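Local coordinates for DNA/pantothenate metabolism flavoprotein (Streptomyces sparsogenes DSM 40356, PDB 7CFU) that binds flavin mononucleotide between the subunits of a dodecamer and, as an FMN-dependent cysteine decarboxylase, probably carries out the oxidative decarboxylation of a cysteine residue, at residues 32-37 with 104-109; 60-65 with 79-84; 90-95 with 124-129. All coordinates share one frame; numbering follows the deposited sequence.

Interaction 1: residues 32-37 with 104-109; sequences FSAVAV and ILPATA. With FMN (flavin mononucleotide), chain Y.
The ring of Pro106 packs against the backbone between Ser33 and Ala34, and around this buried seam the segments 32-37 and 104-109 hold one flavin mononucleotide. CG of Pro106 lies 3.5 Å from Ala34 N, while its CB meets Ser33 CB at 3.8 Å. The peptide bond before Pro106 is cis, a geometry proline tolerates better than other residues, and the chain turns a corner there. Small Ser33 and Ala34 suit the place because they let the proline ring come down on the main chain.

The CB of Phe32 points away from segment 104-109. Its CG is anti to the carbonyl carbon (chi1 -75°), which turns one face of the ring to the C6 edge of the flavin, the two planes being well inclined rather than stacked flat; C6 of FMN sits 3.4 Å above the ring plane, over its centre. The backbone N of Phe32 donates to FMN N5 at 3.1 Å and, weakly, to O4. On the other segment, Thr108 OG1, set between its backbone N and carbonyl carbon (chi1 49°), donates to the phosphate oxygen FMN O3P, with Thr108 OG1 and FMN O3P 2.6 Å apart. The same hydroxyl caps the following helix through Phe111 N. Ala109 N gives a nearly straight bond to FMN O2 (2.9 Å, 163°).

The contact lies at the C-terminal ends of the parallel strands 23-28 and 101-107, where Val28 of strand 23-28 touches both Ala34 and Pro106, and Met65 of helix 59-65 packs on Ala34.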
loop_
_atom_site.group_PDB
_atom_site.type_symbol
_atom_site.label_atom_id
_atom_site.label_comp_id
_atom_site.label_asym_id
_atom_site.label_seq_id
_atom_site.Cartn_x
_atom_site.Cartn_y
_atom_site.Cartn_z
ATOM N N PHE A 32 13.217 -20.307 20.381
ATOM C CA PHE A 32 14.664 -20.112 20.239
ATOM C C PHE A 32 15.329 -21.284 19.529
ATOM O O PHE A 32 16.282 -21.099 18.766
ATOM C CB PHE A 32 15.343 -19.930 21.599
ATOM C CG PHE A 32 15.120 -18.592 22.237
ATOM C CD1 PHE A 32 15.734 -17.456 21.728
ATOM C CD2 PHE A 32 14.346 -18.480 23.375
ATOM C CE1 PHE A 32 15.547 -16.223 22.325
ATOM C CE2 PHE A 32 14.153 -17.251 23.980
ATOM C CZ PHE A 32 14.756 -16.119 23.454
ATOM N N SER A 33 14.877 -22.504 19.809
ATOM C CA SER A 33 15.530 -23.680 19.256
ATOM C C SER A 33 15.251 -23.897 17.777
ATOM O O SER A 33 15.747 -24.889 17.233
ATOM C CB SER A 33 15.122 -24.920 20.050
ATOM O OG SER A 33 15.679 -24.858 21.350
ATOM N N ALA A 34 14.491 -23.024 17.108
ATOM C CA ALA A 34 14.332 -23.159 15.665
ATOM C C ALA A 34 15.657 -22.968 14.929
ATOM O O ALA A 34 15.779 -23.404 13.783
ATOM C CB ALA A 34 13.287 -22.168 15.140
ATOM N N VAL A 35 16.654 -22.343 15.568
ATOM C CA VAL A 35 17.977 -22.215 14.961
ATOM C C VAL A 35 18.637 -23.572 14.761
ATOM O O VAL A 35 19.614 -23.674 14.016
ATOM C CB VAL A 35 18.902 -21.294 15.794
ATOM C CG1 VAL A 35 18.336 -19.916 15.885
ATOM C CG2 VAL A 35 19.138 -21.869 17.193
ATOM N N ALA A 36 18.136 -24.618 15.421
ATOM C CA ALA A 36 18.690 -25.955 15.262
ATOM C C ALA A 36 18.179 -26.684 14.022
ATOM O O ALA A 36 18.661 -27.784 13.736
ATOM C CB ALA A 36 18.389 -26.789 16.509
ATOM N N VAL A 37 17.229 -26.108 13.277
ATOM C CA VAL A 37 16.639 -26.827 12.140
ATOM C C VAL A 37 17.681 -27.246 11.111
ATOM O O VAL A 37 17.633 -28.399 10.649
ATOM C CB VAL A 37 15.489 -26.007 11.535
ATOM C CG1 VAL A 37 15.131 -26.530 10.155
ATOM C CG2 VAL A 37 14.265 -26.065 12.426
ATOM N N ILE A 104 7.262 -32.516 15.614
ATOM C CA ILE A 104 7.141 -31.111 15.967
ATOM C C ILE A 104 8.409 -30.737 16.723
ATOM O O ILE A 104 8.596 -31.141 17.879
ATOM C CB ILE A 104 5.887 -30.846 16.808
ATOM C CG1 ILE A 104 4.684 -31.585 16.225
ATOM C CG2 ILE A 104 5.606 -29.356 16.895
ATOM C CD1 ILE A 104 4.301 -31.111 14.853
ATOM N N LEU A 105 9.289 -29.972 16.073
ATOM C CA LEU A 105 10.598 -29.696 16.653
ATOM C C LEU A 105 11.159 -28.399 16.083
ATOM O O LEU A 105 11.461 -28.333 14.886
ATOM C CB LEU A 105 11.559 -30.863 16.366
ATOM C CG LEU A 105 12.957 -30.902 17.001
ATOM C CD1 LEU A 105 13.476 -32.337 16.985
ATOM C CD2 LEU A 105 13.967 -29.962 16.329
ATOM N N PRO A 106 11.344 -27.357 16.899
ATOM C CA PRO A 106 10.923 -27.296 18.298
ATOM C C PRO A 106 9.436 -27.008 18.410
ATOM O O PRO A 106 8.856 -26.380 17.523
ATOM C CB PRO A 106 11.725 -26.123 18.852
ATOM C CG PRO A 106 11.845 -25.199 17.662
ATOM C CD PRO A 106 12.021 -26.119 16.470
ATOM N N ALA A 107 8.822 -27.473 19.483
ATOM C CA ALA A 107 7.452 -27.111 19.801
ATOM C C ALA A 107 7.470 -26.029 20.868
ATOM O O ALA A 107 8.331 -26.030 21.750
ATOM C CB ALA A 107 6.654 -28.323 20.281
ATOM N N THR A 108 6.538 -25.093 20.770
ATOM C CA THR A 108 6.378 -24.094 21.813
ATOM C C THR A 108 5.433 -24.615 22.884
ATOM O O THR A 108 4.692 -25.577 22.670
ATOM C CB THR A 108 5.811 -22.807 21.234
ATOM O OG1 THR A 108 4.681 -23.150 20.426
ATOM C CG2 THR A 108 6.871 -22.081 20.391
ATOM N N ALA A 109 5.473 -23.967 24.054
ATOM C CA ALA A 109 4.421 -24.190 25.039
ATOM C C ALA A 109 3.051 -23.942 24.422
ATOM O O ALA A 109 2.106 -24.702 24.657
ATOM C CB ALA A 109 4.637 -23.292 26.261
HETATM N N1 FMN Y . 7.962 -19.830 23.416
HETATM C C2 FMN Y . 8.218 -21.089 23.904
HETATM O O2 FMN Y . 7.300 -21.735 24.385
HETATM N N3 FMN Y . 9.487 -21.626 23.835
HETATM C C4 FMN Y . 10.516 -20.885 23.291
HETATM O O4 FMN Y . 11.649 -21.361 23.241
HETATM C C4A FMN Y . 10.264 -19.606 22.810
HETATM N N5 FMN Y . 11.276 -18.857 22.255
HETATM C C5A FMN Y . 11.013 -17.597 21.757
HETATM C C6 FMN Y . 12.045 -16.856 21.205
HETATM C C7 FMN Y . 11.790 -15.588 20.704
HETATM C C7M FMN Y . 12.912 -14.785 20.098
HETATM C C8 FMN Y . 10.507 -15.055 20.769
HETATM C C8M FMN Y . 10.256 -13.668 20.227
HETATM C C9 FMN Y . 9.469 -15.796 21.330
HETATM C C9A FMN Y . 9.726 -17.070 21.826
HETATM N N10 FMN Y . 8.713 -17.825 22.398
HETATM C C10 FMN Y . 8.979 -19.088 22.871
HETATM C "C1'" FMN Y . 7.319 -17.297 22.477
HETATM C "C2'" FMN Y . 6.534 -17.851 21.300
HETATM O "O2'" FMN Y . 7.170 -17.494 20.081
HETATM C "C3'" FMN Y . 5.089 -17.361 21.383
HETATM O "O3'" FMN Y . 4.444 -17.997 22.467
HETATM C "C4'" FMN Y . 4.310 -17.569 20.075
HETATM O "O4'" FMN Y . 2.997 -17.055 20.219
HETATM C "C5'" FMN Y . 4.236 -19.038 19.701
HETATM O "O5'" FMN Y . 3.715 -19.157 18.391
HETATM P P FMN Y . 3.554 -20.594 17.697
HETATM O O1P FMN Y . 2.327 -20.573 16.817
HETATM O O2P FMN Y . 4.822 -20.877 16.965
HETATM O O3P FMN Y . 3.345 -21.694 18.720
#

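Interaction 2: residues 60-65 with 79-84. With FMN (flavin mononucleotide), chain Y; FMN (flavin mononucleotide), chain B.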
loop_
_atom_site.group_PDB
_atom_site.type_symbol
_atom_site.label_atom_id
_atom_site.label_comp_id
_atom_site.label_asym_id
_atom_site.label_seq_id
_atom_site.Cartn_x
_atom_site.Cartn_y
_atom_site.Cartn_z
ATOM N N GLN A 60 4.682 -17.553 13.623
ATOM C CA GLN A 60 5.740 -17.028 14.478
ATOM C C GLN A 60 7.106 -17.587 14.096
ATOM O O GLN A 60 8.095 -16.845 14.050
ATOM C CB GLN A 60 5.422 -17.329 15.953
ATOM C CG GLN A 60 6.518 -16.920 16.913
ATOM C CD GLN A 60 6.511 -15.430 17.221
ATOM O OE1 GLN A 60 6.100 -14.613 16.394
ATOM N NE2 GLN A 60 6.950 -15.072 18.427
ATOM N N ALA A 61 7.187 -18.889 13.816
ATOM C CA ALA A 61 8.453 -19.456 13.352
ATOM C C ALA A 61 8.924 -18.756 12.083
ATOM O O ALA A 61 10.101 -18.388 11.956
ATOM C CB ALA A 61 8.305 -20.958 13.110
ATOM N N ARG A 62 8.007 -18.542 11.139
ATOM C CA ARG A 62 8.370 -17.859 9.905
ATOM C C ARG A 62 8.871 -16.444 10.174
ATOM O O ARG A 62 9.887 -16.020 9.605
ATOM C CB ARG A 62 7.179 -17.835 8.947
ATOM C CG ARG A 62 7.506 -17.222 7.580
ATOM C CD ARG A 62 6.287 -17.182 6.687
ATOM N NE ARG A 62 5.196 -16.457 7.330
ATOM C CZ ARG A 62 3.972 -16.321 6.823
ATOM N NH1 ARG A 62 3.669 -16.857 5.647
ATOM N NH2 ARG A 62 3.052 -15.640 7.497
ATOM N N ALA A 63 8.203 -15.711 11.070
ATOM C CA ALA A 63 8.588 -14.321 11.306
ATOM C C ALA A 63 9.955 -14.212 11.969
ATOM O O ALA A 63 10.688 -13.248 11.724
ATOM C CB ALA A 63 7.531 -13.621 12.157
ATOM N N LEU A 64 10.331 -15.204 12.769
ATOM C CA LEU A 64 11.616 -15.189 13.450
ATOM C C LEU A 64 12.715 -15.712 12.542
ATOM O O LEU A 64 13.780 -15.098 12.428
ATOM C CB LEU A 64 11.546 -16.038 14.724
ATOM C CG LEU A 64 10.576 -15.553 15.799
ATOM C CD1 LEU A 64 10.624 -16.481 16.992
ATOM C CD2 LEU A 64 10.959 -14.135 16.202
ATOM N N MET A 65 12.472 -16.854 11.898
ATOM C CA MET A 65 13.515 -17.559 11.170
ATOM C C MET A 65 13.592 -17.199 9.683
ATOM O O MET A 65 14.665 -17.328 9.086
ATOM C CB MET A 65 13.301 -19.066 11.310
ATOM C CG MET A 65 13.703 -19.621 12.674
ATOM S SD MET A 65 15.438 -19.395 13.128
ATOM C CE MET A 65 16.263 -20.173 11.729
ATOM N N VAL A 79 5.383 -24.940 4.284
ATOM C CA VAL A 79 3.996 -24.498 4.238
ATOM C C VAL A 79 3.699 -23.688 5.495
ATOM O O VAL A 79 3.949 -24.153 6.613
ATOM C CB VAL A 79 3.049 -25.704 4.125
ATOM C CG1 VAL A 79 1.597 -25.267 4.268
ATOM C CG2 VAL A 79 3.287 -26.435 2.804
ATOM N N THR A 80 3.164 -22.477 5.322
ATOM C CA THR A 80 2.702 -21.710 6.478
ATOM C C THR A 80 1.252 -21.280 6.326
ATOM O O THR A 80 0.462 -21.397 7.264
ATOM C CB THR A 80 3.576 -20.474 6.722
ATOM O OG1 THR A 80 4.923 -20.881 6.953
ATOM C CG2 THR A 80 3.075 -19.709 7.944
ATOM N N ASP A 81 0.896 -20.743 5.170
ATOM C CA ASP A 81 -0.468 -20.316 4.915
ATOM C C ASP A 81 -1.199 -21.352 4.070
ATOM O O ASP A 81 -0.586 -22.123 3.328
ATOM C CB ASP A 81 -0.483 -18.948 4.239
ATOM C CG ASP A 81 -0.006 -17.847 5.166
ATOM O OD1 ASP A 81 -0.617 -17.679 6.241
ATOM O OD2 ASP A 81 1.000 -17.185 4.847
ATOM N N TRP A 82 -2.522 -21.369 4.211
ATOM C CA TRP A 82 -3.360 -22.263 3.420
ATOM C C TRP A 82 -3.101 -22.115 1.923
ATOM O O TRP A 82 -3.184 -23.100 1.180
ATOM C CB TRP A 82 -4.824 -22.001 3.753
ATOM C CG TRP A 82 -5.105 -22.210 5.205
ATOM C CD1 TRP A 82 -5.207 -21.249 6.172
ATOM C CD2 TRP A 82 -5.271 -23.464 5.868
ATOM N NE1 TRP A 82 -5.452 -21.826 7.395
ATOM C CE2 TRP A 82 -5.490 -23.188 7.237
ATOM C CE3 TRP A 82 -5.271 -24.796 5.437
ATOM C CZ2 TRP A 82 -5.708 -24.194 8.176
ATOM C CZ3 TRP A 82 -5.483 -25.796 6.370
ATOM C CH2 TRP A 82 -5.703 -25.490 7.725
ATOM N N GLU A 83 -2.768 -20.904 1.468
ATOM C CA GLU A 83 -2.502 -20.669 0.053
ATOM C C GLU A 83 -1.299 -21.455 -0.460
ATOM O O GLU A 83 -1.126 -21.567 -1.680
ATOM C CB GLU A 83 -2.291 -19.172 -0.211
ATOM C CG GLU A 83 -3.524 -18.294 0.012
ATOM C CD GLU A 83 -3.737 -17.868 1.467
ATOM O OE1 GLU A 83 -3.248 -18.553 2.394
ATOM O OE2 GLU A 83 -4.401 -16.831 1.680
ATOM N N ASP A 84 -0.454 -21.983 0.430
ATOM C CA ASP A 84 0.711 -22.737 -0.027
ATOM C C ASP A 84 0.349 -24.122 -0.552
ATOM O O ASP A 84 1.163 -24.736 -1.248
ATOM C CB ASP A 84 1.746 -22.837 1.097
ATOM C CG ASP A 84 2.224 -21.470 1.566
ATOM O OD1 ASP A 84 2.190 -20.536 0.742
ATOM O OD2 ASP A 84 2.625 -21.310 2.744
HETATM N N1 FMN Y . 7.962 -19.830 23.416
HETATM C C2 FMN Y . 8.218 -21.089 23.904
HETATM O O2 FMN Y . 7.300 -21.735 24.385
HETATM N N3 FMN Y . 9.487 -21.626 23.835
HETATM C C4 FMN Y . 10.516 -20.885 23.291
HETATM O O4 FMN Y . 11.649 -21.361 23.241
HETATM C C4A FMN Y . 10.264 -19.606 22.810
HETATM N N5 FMN Y . 11.276 -18.857 22.255
HETATM C C5A FMN Y . 11.013 -17.597 21.757
HETATM C C6 FMN Y . 12.045 -16.856 21.205
HETATM C C7 FMN Y . 11.790 -15.588 20.704
HETATM C C7M FMN Y . 12.912 -14.785 20.098
HETATM C C8 FMN Y . 10.507 -15.055 20.769
HETATM C C8M FMN Y . 10.256 -13.668 20.227
HETATM C C9 FMN Y . 9.469 -15.796 21.330
HETATM C C9A FMN Y . 9.726 -17.070 21.826
HETATM N N10 FMN Y . 8.713 -17.825 22.398
HETATM C C10 FMN Y . 8.979 -19.088 22.871
HETATM C "C1'" FMN Y . 7.319 -17.297 22.477
HETATM C "C2'" FMN Y . 6.534 -17.851 21.300
HETATM O "O2'" FMN Y . 7.170 -17.494 20.081
HETATM C "C3'" FMN Y . 5.089 -17.361 21.383
HETATM O "O3'" FMN Y . 4.444 -17.997 22.467
HETATM C "C4'" FMN Y . 4.310 -17.569 20.075
HETATM O "O4'" FMN Y . 2.997 -17.055 20.219
HETATM C "C5'" FMN Y . 4.236 -19.038 19.701
HETATM O "O5'" FMN Y . 3.715 -19.157 18.391
HETATM P P FMN Y . 3.554 -20.594 17.697
HETATM O O1P FMN Y . 2.327 -20.573 16.817
HETATM O O2P FMN Y . 4.822 -20.877 16.965
HETATM O O3P FMN Y . 3.345 -21.694 18.720
HETATM N N1 FMN B . -11.392 -27.805 9.242
HETATM C C2 FMN B . -12.400 -28.560 9.797
HETATM O O2 FMN B . -12.374 -28.812 11.002
HETATM N N3 FMN B . -13.433 -29.030 8.996
HETATM C C4 FMN B . -13.459 -28.754 7.636
HETATM O O4 FMN B . -14.376 -29.184 6.922
HETATM C C4A FMN B . -12.443 -27.987 7.078
HETATM N N5 FMN B . -12.453 -27.692 5.725
HETATM C C5A FMN B . -11.448 -26.924 5.180
HETATM C C6 FMN B . -11.470 -26.627 3.824
HETATM C C7 FMN B . -10.454 -25.856 3.266
HETATM C C7M FMN B . -10.472 -25.537 1.793
HETATM C C8 FMN B . -9.422 -25.375 4.066
HETATM C C8M FMN B . -8.337 -24.547 3.436
HETATM C C9 FMN B . -9.395 -25.676 5.434
HETATM C C9A FMN B . -10.416 -26.449 5.992
HETATM N N10 FMN B . -10.410 -26.760 7.347
HETATM C C10 FMN B . -11.413 -27.517 7.890
HETATM C "C1'" FMN B . -9.324 -26.258 8.250
HETATM C "C2'" FMN B . -9.852 -24.996 8.920
HETATM O "O2'" FMN B . -10.144 -24.026 7.921
HETATM C "C3'" FMN B . -8.813 -24.493 9.924
HETATM O "O3'" FMN B . -8.739 -25.370 11.028
HETATM C "C4'" FMN B . -9.126 -23.076 10.392
HETATM O "O4'" FMN B . -8.116 -22.631 11.279
HETATM C "C5'" FMN B . -10.466 -23.005 11.099
HETATM O "O5'" FMN B . -10.744 -21.631 11.253
HETATM P P FMN B . -12.087 -21.127 11.966
HETATM O O1P FMN B . -11.808 -19.830 12.711
HETATM O O2P FMN B . -13.128 -20.913 10.887
HETATM O O3P FMN B . -12.577 -22.195 12.920
#
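Arg62 reaches from helix 59-65 across to the loop 79-84, where its NH1 makes a salt bridge of 2.8 Å with Asp81 OD2. The carboxylate oxygen lies at the guanidinium edge, near its plane, yet the nitrogen meets it from above the carboxylate plane, the two groups being turned 53° apart. One guanidinium face rests on Thr80 CG2, 3.6 Å above the plane and over its centre. Arginine suits this span: its chain runs extended from the helix and bends at chi3 (56°), laying the flat group over the threonine methyl.

Within the loop, Asp84 OD2 accepts from Thr80 N at 2.9 Å through the anti lone pair and from Asp81 N at 3.0 Å from above the carboxylate plane, satisfying both backbone donors at once. Thr80 OG1 has a weak bond to Met57 O.

Each segment also serves a different flavin: Gln60 NE2 donates to O2' of one FMN at 2.9 Å, whereas Trp82 lays a ring face against the other.

Helix 59-65 follows strand 52-57, and Val79 is bonded through its backbone to Thr55 and Met57 of that strand, so the loop runs beside the edge strand before reaching helix 91-98.

Interaction 3: residues 90-95 with 124-129; sequences AAHVAL and LTATVL. With FMN (flavin mononucleotide), chain B.
One wall of an FMN pocket at a subunit interface is built where helices 91-98 and 123-130 meet, with His92 and Ala126 at the join. The two helices come close here, with the CA atoms of His92 and Thr127 4.2 Å apart. Thr127 OG1 lies 3.4 Å from His92 CA. His92 CB also touches Ala126 CB at 3.7 Å. Alanine suits this position because its single methyl allows the histidine to sit tightly against the neighbouring helix, and that methyl meets the imidazole obliquely.

His92 takes the crowded position, CG between the backbone N and the carbonyl carbon (chi1 63°), and this carries the ring toward the flavin. His92 CE1 lies 3.4 Å from N10 of FMN, and C1' of the ribityl chain stands over one imidazole face. Val93 CG2 covers the opposite face, so the ring is held between its own helix and the cofactor. Ala90, at the N-cap position, adds a methyl against the dimethylbenzene part, its CB 3.6 Å from FMN C8.

Both helices flank the parallel sheet of a Rossmann-like flavoprotein domain, and their short segments cross at -49° with axes 8.0 Å apart. Farther along helix 91-98, Leu95 CB meets Thr127 CG2 at 4.0 Å, a methyl that stands anti to the threonine's backbone N, while the Thr127 hydroxyl bonds to Val123 O in its own helix. Leu95 and Thr127 both rest on Leu25 of strand 23-28. Across the interface, Met145 of the fifth subunit packs on His92, and Phe32 of that subunit packs on Ala90.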
loop_
_atom_site.group_PDB
_atom_site.type_symbol
_atom_site.label_atom_id
_atom_site.label_comp_id
_atom_site.label_asym_id
_atom_site.label_seq_id
_atom_site.Cartn_x
_atom_site.Cartn_y
_atom_site.Cartn_z
ATOM N N ALA A 90 -7.014 -29.384 0.662
ATOM C CA ALA A 90 -6.650 -28.406 1.682
ATOM C C ALA A 90 -5.355 -28.833 2.352
ATOM O O ALA A 90 -5.057 -30.030 2.427
ATOM C CB ALA A 90 -7.765 -28.261 2.714
ATOM N N ALA A 91 -4.580 -27.859 2.831
ATOM C CA ALA A 91 -3.214 -28.137 3.265
ATOM C C ALA A 91 -3.172 -29.198 4.359
ATOM O O ALA A 91 -2.358 -30.125 4.301
ATOM C CB ALA A 91 -2.536 -26.850 3.737
ATOM N N HIS A 92 -4.064 -29.106 5.342
ATOM C CA HIS A 92 -3.964 -30.011 6.480
ATOM C C HIS A 92 -4.314 -31.446 6.088
ATOM O O HIS A 92 -3.701 -32.396 6.591
ATOM C CB HIS A 92 -4.852 -29.512 7.619
ATOM C CG HIS A 92 -6.311 -29.492 7.279
ATOM N ND1 HIS A 92 -6.807 -28.848 6.166
ATOM C CD2 HIS A 92 -7.377 -30.043 7.902
ATOM C CE1 HIS A 92 -8.119 -28.996 6.124
ATOM N NE2 HIS A 92 -8.491 -29.718 7.167
ATOM N N VAL A 93 -5.284 -31.626 5.188
ATOM C CA VAL A 93 -5.642 -32.971 4.734
ATOM C C VAL A 93 -4.518 -33.572 3.894
ATOM O O VAL A 93 -4.117 -34.726 4.094
ATOM C CB VAL A 93 -6.968 -32.940 3.953
ATOM C CG1 VAL A 93 -7.271 -34.304 3.353
ATOM C CG2 VAL A 93 -8.116 -32.462 4.851
ATOM N N ALA A 94 -3.983 -32.796 2.946
ATOM C CA ALA A 94 -2.932 -33.320 2.081
ATOM C C ALA A 94 -1.681 -33.654 2.883
ATOM O O ALA A 94 -1.092 -34.727 2.716
ATOM C CB ALA A 94 -2.619 -32.332 0.951
ATOM N N LEU A 95 -1.250 -32.744 3.761
ATOM C CA LEU A 95 -0.061 -33.026 4.562
ATOM C C LEU A 95 -0.328 -34.129 5.583
ATOM O O LEU A 95 0.534 -34.979 5.821
ATOM C CB LEU A 95 0.425 -31.755 5.251
ATOM C CG LEU A 95 0.962 -30.693 4.301
ATOM C CD1 LEU A 95 1.127 -29.376 5.034
ATOM C CD2 LEU A 95 2.284 -31.147 3.710
ATOM N N LEU A 124 -0.480 -25.802 10.900
ATOM C CA LEU A 124 0.217 -26.822 11.683
ATOM C C LEU A 124 -0.740 -27.565 12.603
ATOM O O LEU A 124 -0.807 -28.798 12.575
ATOM C CB LEU A 124 1.340 -26.200 12.506
ATOM C CG LEU A 124 2.115 -27.223 13.357
ATOM C CD1 LEU A 124 2.743 -28.298 12.465
ATOM C CD2 LEU A 124 3.161 -26.569 14.246
ATOM N N THR A 125 -1.508 -26.832 13.413
ATOM C CA THR A 125 -2.336 -27.503 14.408
ATOM C C THR A 125 -3.520 -28.205 13.759
ATOM O O THR A 125 -4.016 -29.199 14.296
ATOM C CB THR A 125 -2.815 -26.515 15.471
ATOM O OG1 THR A 125 -3.510 -25.428 14.850
ATOM C CG2 THR A 125 -1.613 -25.975 16.274
ATOM N N ALA A 126 -3.960 -27.720 12.595
ATOM C CA ALA A 126 -4.968 -28.440 11.826
ATOM C C ALA A 126 -4.397 -29.729 11.260
ATOM O O ALA A 126 -5.088 -30.752 11.205
ATOM C CB ALA A 126 -5.502 -27.561 10.689
ATOM N N THR A 127 -3.138 -29.694 10.832
ATOM C CA THR A 127 -2.497 -30.894 10.312
ATOM C C THR A 127 -2.365 -31.968 11.386
ATOM O O THR A 127 -2.476 -33.162 11.081
ATOM C CB THR A 127 -1.143 -30.524 9.713
ATOM O OG1 THR A 127 -1.348 -29.563 8.665
ATOM C CG2 THR A 127 -0.449 -31.748 9.137
ATOM N N VAL A 128 -2.140 -31.563 12.642
ATOM C CA VAL A 128 -2.098 -32.519 13.750
ATOM C C VAL A 128 -3.391 -33.327 13.800
ATOM O O VAL A 128 -3.371 -34.562 13.901
ATOM C CB VAL A 128 -1.851 -31.784 15.081
ATOM C CG1 VAL A 128 -2.064 -32.727 16.274
ATOM C CG2 VAL A 128 -0.462 -31.160 15.120
ATOM N N LEU A 129 -4.535 -32.647 13.680
ATOM C CA LEU A 129 -5.814 -33.353 13.740
ATOM C C LEU A 129 -5.986 -34.307 12.569
ATOM O O LEU A 129 -6.630 -35.353 12.712
ATOM C CB LEU A 129 -6.977 -32.361 13.773
ATOM C CG LEU A 129 -7.127 -31.500 15.019
ATOM C CD1 LEU A 129 -8.383 -30.646 14.925
ATOM C CD2 LEU A 129 -7.164 -32.388 16.250
HETATM N N1 FMN B . -11.392 -27.805 9.242
HETATM C C2 FMN B . -12.400 -28.560 9.797
HETATM O O2 FMN B . -12.374 -28.812 11.002
HETATM N N3 FMN B . -13.433 -29.030 8.996
HETATM C C4 FMN B . -13.459 -28.754 7.636
HETATM O O4 FMN B . -14.376 -29.184 6.922
HETATM C C4A FMN B . -12.443 -27.987 7.078
HETATM N N5 FMN B . -12.453 -27.692 5.725
HETATM C C5A FMN B . -11.448 -26.924 5.180
HETATM C C6 FMN B . -11.470 -26.627 3.824
HETATM C C7 FMN B . -10.454 -25.856 3.266
HETATM C C7M FMN B . -10.472 -25.537 1.793
HETATM C C8 FMN B . -9.422 -25.375 4.066
HETATM C C8M FMN B . -8.337 -24.547 3.436
HETATM C C9 FMN B . -9.395 -25.676 5.434
HETATM C C9A FMN B . -10.416 -26.449 5.992
HETATM N N10 FMN B . -10.410 -26.760 7.347
HETATM C C10 FMN B . -11.413 -27.517 7.890
HETATM C "C1'" FMN B . -9.324 -26.258 8.250
HETATM C "C2'" FMN B . -9.852 -24.996 8.920
HETATM O "O2'" FMN B . -10.144 -24.026 7.921
HETATM C "C3'" FMN B . -8.813 -24.493 9.924
HETATM O "O3'" FMN B . -8.739 -25.370 11.028
HETATM C "C4'" FMN B . -9.126 -23.076 10.392
HETATM O "O4'" FMN B . -8.116 -22.631 11.279
HETATM C "C5'" FMN B . -10.466 -23.005 11.099
HETATM O "O5'" FMN B . -10.744 -21.631 11.253
HETATM P P FMN B . -12.087 -21.127 11.966
HETATM O O1P FMN B . -11.808 -19.830 12.711
HETATM O O2P FMN B . -13.128 -20.913 10.887
HETATM O O3P FMN B . -12.577 -22.195 12.920
#

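From the N terminus, the turn after strand 23-28 enters interaction 1, which joins it to the end of strand 101-107. Interaction 2 opens and closes wholly within that span, joining helix 59-65 to the loop ahead of helix 91-98. Interaction 3, which joins helix 91-98 to helix 123-130, begins after interaction 2 has closed, but its second segment lies beyond 104-109, so interactions 1 and 3 cross. Met65 packs on Ala34 between interactions 1 and 2, and Trp82 sits against His92 and Ala126 between interactions 2 and 3. Interactions 1 and 2 share one flavin, interactions 2 and 3 another, so each chain contributes to two cofactor sites that neighbouring subunits complete.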